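Local atomic coordinates of putative GH105 family protein (PDB entry 3QWT), a protein that probably acts as a glycoside hydrolase of family GH105, whose characterised members cleave unsaturated uronyl residues from oligosaccharides. Residues A[111-116]-A[171-176]; A[267-272]-A[315-320]. All coordinates share one frame; numbering follows the deposited sequence.

Overall arrangement
Two contacts between a helix and the lead-in to another, at different depths of one alpha/alpha toroid, contrast a near meeting of backbones, at A113 and M173, with an interface built round one ring, Y317. Interaction 1 (111-116 with 171-176) is wholly buried, its centre about 10 Å from the centre of the chain; interaction 2 (267-272 with 315-320) lies at the surface, about 18 Å out. Their centres are about 26 Å apart, with about 9 Å between nearest atoms. Helix 231-248 packs on M172, M173 and L176 of interaction 1 through W236 and L247, and holds the Q267 side chain, next to interaction 2, through N234 and T238. A bound glycerol, probably from the crystallisation liquor, sits about 4 Å from the side chain of M173.

Interaction 1 (A[111-116]-A[171-176]); sequences TMAPFL and LMMTVL
A113 and M173 bring the two backbones to 4.3 Å between their CA atoms, where the residues leading into helix 114-125 meet helix 170-184, which has a wider pi-type turn at 171-175. The amide N of A113 is only 3.0 Å from the carbonyl O of M173, yet the angle is too poor for a hydrogen bond. This carbonyl is also flanked by M112, a selenomethionine like M172 and M173, whose CG lies 3.3 Å from M173 O. The M112 chain crosses that of T174 at about a right angle, with its CB 3.3 Å from T174 OG1. The hydroxyl is hydrogen-bonded to the carbonyl of V109 in the preceding loop. The methyl of A113 touches the selenium of M173, CB to SE 4.0 Å. One turn on, L116 extends its CD2 branch into a small apolar cluster, 3.5 Å from CE of M172 and 3.7 Å from CD2 of L176. With CG of L116 anti to the backbone N (chi1 174°), the branch reaches across to helix 170-184, and M172 meets it at nearly a right angle. Y74 of helix 67-83 borders both L116 and M172, while W137, W140 and A141 of helix 131-143 pack against M112. The contact joins helices 114-125 and 170-184 inside the alpha/alpha toroid of the six-hairpin clan, and M173, packed on W67 and W236 near a bound glycerol, places it beside a possible pocket.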
loop_
_atom_site.group_PDB
_atom_site.type_symbol
_atom_site.label_atom_id
_atom_site.label_comp_id
_atom_site.label_asym_id
_atom_site.label_seq_id
_atom_site.Cartn_x
_atom_site.Cartn_y
_atom_site.Cartn_z
ATOM N N THR A 111 10.610 -39.528 6.127
ATOM C CA THR A 111 10.021 -39.708 4.801
ATOM C C THR A 111 9.556 -38.363 4.185
ATOM O O THR A 111 9.202 -38.289 3.003
ATOM C CB THR A 111 8.875 -40.723 4.852
ATOM O OG1 THR A 111 7.876 -40.271 5.776
ATOM C CG2 THR A 111 9.400 -42.117 5.285
HETATM N N MSE A 112 9.596 -37.307 4.990
HETATM C CA MSE A 112 9.266 -35.940 4.553
HETATM C C MSE A 112 10.344 -35.341 3.647
HETATM O O MSE A 112 10.036 -34.605 2.702
HETATM C CB MSE A 112 9.057 -35.041 5.793
HETATM C CG MSE A 112 8.848 -33.551 5.514
HETATM SE SE MSE A 112 7.038 -33.122 4.820
HETATM C CE MSE A 112 6.018 -33.788 6.285
ATOM N N ALA A 113 11.603 -35.669 3.937
ATOM C CA ALA A 113 12.762 -35.029 3.284
ATOM C C ALA A 113 12.667 -34.871 1.775
ATOM O O ALA A 113 12.987 -33.805 1.252
ATOM C CB ALA A 113 14.058 -35.749 3.660
ATOM N N PRO A 114 12.225 -35.921 1.061
ATOM C CA PRO A 114 12.165 -35.750 -0.398
ATOM C C PRO A 114 11.243 -34.610 -0.883
ATOM O O PRO A 114 11.359 -34.176 -2.025
ATOM C CB PRO A 114 11.652 -37.110 -0.891
ATOM C CG PRO A 114 12.172 -38.084 0.160
ATOM C CD PRO A 114 12.060 -37.333 1.468
ATOM N N PHE A 115 10.347 -34.122 -0.045
ATOM C CA PHE A 115 9.410 -33.116 -0.547
ATOM C C PHE A 115 10.026 -31.733 -0.732
ATOM O O PHE A 115 9.514 -30.909 -1.501
ATOM C CB PHE A 115 8.108 -33.128 0.241
ATOM C CG PHE A 115 7.352 -34.407 0.068
ATOM C CD1 PHE A 115 6.656 -34.650 -1.107
ATOM C CD2 PHE A 115 7.407 -35.401 1.037
ATOM C CE1 PHE A 115 5.987 -35.844 -1.290
ATOM C CE2 PHE A 115 6.737 -36.596 0.861
ATOM C CZ PHE A 115 6.025 -36.821 -0.303
ATOM N N LEU A 116 11.159 -31.517 -0.065
ATOM C CA LEU A 116 12.009 -30.380 -0.347
ATOM C C LEU A 116 12.339 -30.313 -1.847
ATOM O O LEU A 116 12.154 -29.280 -2.487
ATOM C CB LEU A 116 13.291 -30.456 0.495
ATOM C CG LEU A 116 14.358 -29.398 0.196
ATOM C CD1 LEU A 116 13.777 -27.999 0.201
ATOM C CD2 LEU A 116 15.502 -29.489 1.212
ATOM N N LEU A 171 15.790 -30.725 11.621
ATOM C CA LEU A 171 15.864 -29.442 10.918
ATOM C C LEU A 171 16.031 -29.630 9.415
ATOM O O LEU A 171 15.530 -28.824 8.630
ATOM C CB LEU A 171 16.929 -28.500 11.506
ATOM C CG LEU A 171 16.526 -27.895 12.863
ATOM C CD1 LEU A 171 17.731 -27.398 13.639
ATOM C CD2 LEU A 171 15.494 -26.774 12.700
HETATM N N MSE A 172 16.709 -30.707 9.024
HETATM C CA MSE A 172 16.968 -30.976 7.619
HETATM C C MSE A 172 15.812 -31.721 6.937
HETATM O O MSE A 172 15.428 -31.389 5.806
HETATM C CB MSE A 172 18.271 -31.775 7.460
HETATM C CG MSE A 172 18.602 -32.201 6.032
HETATM SE SE MSE A 172 19.184 -30.711 4.908
HETATM C CE MSE A 172 17.756 -30.787 3.579
HETATM N N MSE A 173 15.270 -32.725 7.622
HETATM C CA MSE A 173 14.306 -33.647 7.018
HETATM C C MSE A 173 12.851 -33.156 6.966
HETATM O O MSE A 173 12.072 -33.654 6.157
HETATM C CB MSE A 173 14.329 -34.986 7.739
HETATM C CG MSE A 173 15.721 -35.537 7.998
HETATM SE SE MSE A 173 16.920 -35.405 6.471
HETATM C CE MSE A 173 18.580 -35.735 7.469
ATOM N N THR A 174 12.472 -32.219 7.836
ATOM C CA THR A 174 11.089 -31.723 7.852
ATOM C C THR A 174 10.972 -30.205 7.912
ATOM O O THR A 174 10.176 -29.610 7.195
ATOM C CB THR A 174 10.256 -32.354 9.005
ATOM O OG1 THR A 174 10.012 -33.726 8.702
ATOM C CG2 THR A 174 8.909 -31.673 9.162
ATOM N N VAL A 175 11.744 -29.565 8.773
ATOM C CA VAL A 175 11.612 -28.130 8.862
ATOM C C VAL A 175 11.921 -27.428 7.542
ATOM O O VAL A 175 11.126 -26.640 7.058
ATOM C CB VAL A 175 12.481 -27.506 9.947
ATOM C CG1 VAL A 175 12.121 -26.026 10.057
ATOM C CG2 VAL A 175 12.258 -28.212 11.260
ATOM N N LEU A 176 13.085 -27.689 6.969
ATOM C CA LEU A 176 13.454 -26.972 5.762
ATOM C C LEU A 176 12.449 -27.238 4.636
ATOM O O LEU A 176 12.041 -26.310 3.949
ATOM C CB LEU A 176 14.885 -27.305 5.334
ATOM C CG LEU A 176 15.321 -26.638 4.031
ATOM C CD1 LEU A 176 15.196 -25.125 4.122
ATOM C CD2 LEU A 176 16.735 -27.018 3.715
#

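Interaction 2 (A[267-272]-A[315-320])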
loop_
_atom_site.group_PDB
_atom_site.type_symbol
_atom_site.label_atom_id
_atom_site.label_comp_id
_atom_site.label_asym_id
_atom_site.label_seq_id
_atom_site.Cartn_x
_atom_site.Cartn_y
_atom_site.Cartn_z
ATOM N N GLN A 267 28.832 -21.824 15.727
ATOM C CA GLN A 267 29.169 -23.178 15.291
ATOM C C GLN A 267 30.415 -23.202 14.414
ATOM O O GLN A 267 31.318 -23.986 14.639
ATOM C CB GLN A 267 28.024 -23.876 14.552
ATOM C CG GLN A 267 28.326 -25.371 14.332
ATOM C CD GLN A 267 27.398 -26.038 13.339
ATOM O OE1 GLN A 267 27.249 -25.581 12.202
ATOM N NE2 GLN A 267 26.772 -27.133 13.759
ATOM N N ILE A 268 30.447 -22.354 13.399
ATOM C CA ILE A 268 31.543 -22.364 12.449
ATOM C C ILE A 268 32.872 -22.074 13.175
ATOM O O ILE A 268 33.881 -22.741 12.943
ATOM C CB ILE A 268 31.230 -21.423 11.264
ATOM C CG1 ILE A 268 30.068 -22.009 10.428
ATOM C CG2 ILE A 268 32.428 -21.197 10.405
ATOM C CD1 ILE A 268 29.833 -21.343 9.047
ATOM N N ALA A 269 32.861 -21.134 14.110
ATOM C CA ALA A 269 34.063 -20.866 14.902
ATOM C C ALA A 269 34.511 -22.108 15.665
ATOM O O ALA A 269 35.708 -22.419 15.717
ATOM C CB ALA A 269 33.842 -19.679 15.870
ATOM N N ALA A 270 33.559 -22.824 16.261
ATOM C CA ALA A 270 33.912 -24.019 17.033
ATOM C C ALA A 270 34.414 -25.154 16.134
ATOM O O ALA A 270 35.254 -25.977 16.541
ATOM C CB ALA A 270 32.754 -24.472 17.872
ATOM N N LEU A 271 33.902 -25.183 14.911
ATOM C CA LEU A 271 34.282 -26.208 13.947
ATOM C C LEU A 271 35.680 -25.929 13.433
ATOM O O LEU A 271 36.453 -26.847 13.170
ATOM C CB LEU A 271 33.299 -26.231 12.775
ATOM C CG LEU A 271 31.955 -26.914 13.035
ATOM C CD1 LEU A 271 30.919 -26.473 12.016
ATOM C CD2 LEU A 271 32.117 -28.441 13.017
ATOM N N ALA A 272 36.003 -24.650 13.286
ATOM C CA ALA A 272 37.313 -24.279 12.792
ATOM C C ALA A 272 38.373 -24.919 13.683
ATOM O O ALA A 272 39.354 -25.485 13.183
ATOM C CB ALA A 272 37.461 -22.781 12.773
ATOM N N ARG A 315 35.445 -13.726 5.486
ATOM C CA ARG A 315 36.180 -14.413 4.420
ATOM C C ARG A 315 37.190 -15.444 4.899
ATOM O O ARG A 315 37.458 -16.429 4.200
ATOM C CB ARG A 315 36.949 -13.409 3.551
ATOM C CG ARG A 315 36.107 -12.464 2.732
ATOM C CD ARG A 315 35.696 -13.064 1.402
ATOM N NE ARG A 315 34.571 -12.309 0.859
ATOM C CZ ARG A 315 33.820 -12.693 -0.165
ATOM N NH1 ARG A 315 34.076 -13.843 -0.783
ATOM N NH2 ARG A 315 32.815 -11.922 -0.566
ATOM N N HIS A 316 37.794 -15.212 6.059
ATOM C CA HIS A 316 38.935 -16.040 6.435
ATOM C C HIS A 316 38.536 -17.487 6.667
ATOM O O HIS A 316 39.371 -18.391 6.598
ATOM C CB HIS A 316 39.624 -15.488 7.665
ATOM C CG HIS A 316 38.780 -15.553 8.890
ATOM N ND1 HIS A 316 38.637 -16.706 9.630
ATOM C CD2 HIS A 316 38.018 -14.611 9.500
ATOM C CE1 HIS A 316 37.833 -16.469 10.653
ATOM N NE2 HIS A 316 37.442 -15.206 10.595
ATOM N N TYR A 317 37.255 -17.715 6.925
ATOM C CA TYR A 317 36.771 -19.075 7.128
ATOM C C TYR A 317 36.869 -19.921 5.873
ATOM O O TYR A 317 36.658 -21.140 5.920
ATOM C CB TYR A 317 35.336 -19.082 7.637
ATOM C CG TYR A 317 35.234 -18.827 9.114
ATOM C CD1 TYR A 317 35.832 -19.689 10.029
ATOM C CD2 TYR A 317 34.544 -17.729 9.598
ATOM C CE1 TYR A 317 35.741 -19.460 11.386
ATOM C CE2 TYR A 317 34.446 -17.490 10.953
ATOM C CZ TYR A 317 35.043 -18.360 11.842
ATOM O OH TYR A 317 34.936 -18.111 13.187
ATOM N N ALA A 318 37.187 -19.282 4.753
ATOM C CA ALA A 318 37.334 -20.016 3.505
ATOM C C ALA A 318 38.387 -21.117 3.634
ATOM O O ALA A 318 38.162 -22.240 3.196
ATOM C CB ALA A 318 37.671 -19.083 2.362
ATOM N N GLN A 319 39.530 -20.793 4.233
ATOM C CA GLN A 319 40.605 -21.774 4.388
ATOM C C GLN A 319 40.080 -23.074 4.974
ATOM O O GLN A 319 40.405 -24.154 4.495
ATOM C CB GLN A 319 41.731 -21.224 5.267
ATOM C CG GLN A 319 42.550 -20.134 4.615
ATOM C CD GLN A 319 43.347 -19.331 5.633
ATOM O OE1 GLN A 319 42.771 -18.627 6.470
ATOM N NE2 GLN A 319 44.678 -19.437 5.570
ATOM N N VAL A 320 39.258 -22.969 6.013
ATOM C CA VAL A 320 38.644 -24.155 6.589
ATOM C C VAL A 320 37.896 -24.969 5.529
ATOM O O VAL A 320 38.096 -26.187 5.385
ATOM C CB VAL A 320 37.664 -23.785 7.680
ATOM C CG1 VAL A 320 36.821 -24.997 8.038
ATOM C CG2 VAL A 320 38.424 -23.255 8.884
#
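The phenol ring of Y317 is sandwiched between an aliphatic methyl and an imidazole: CG2 of I268 lies over the centre of one face, and CE1 of the preceding residue H316 over the centre of the other. The methyl makes a CH-pi contact, 3.8 Å from I268 CG2 to the centroid of the Y317 ring and 11° off the ring normal. At the ring edge, in its plane, sits A272, with CB 4.0 Å from CE1 of Y317. The far end of the phenol abuts A269, whose CB is 3.3 Å from Y317 OH; A269 and A272, with only a methyl each, probably allow the ring to come near the helix. Placing CG of Y317 beside its backbone N and anti to the carbonyl carbon (chi1 -81°) directs the ring at the helix surface. One turn further along, V320 continues the contact: its CG2 rests 4.0 Å from CB of A272, at the nearest CA pair of the two segments, A272 CA and V320 CA, 6.3 Å apart. A272 CB therefore bridges the ring edge and the valine methyl. The contact is apolar throughout apart from the phenol oxygen. It joins the C-terminal end of helix 255-272 to helix 318-330 and the residues that lead into it, and helix 294-309 packs alongside through I304, which touches both I268 and V320. W281, in a loop, also meets V320 and is hydrogen-bonded to the carbonyl of L271.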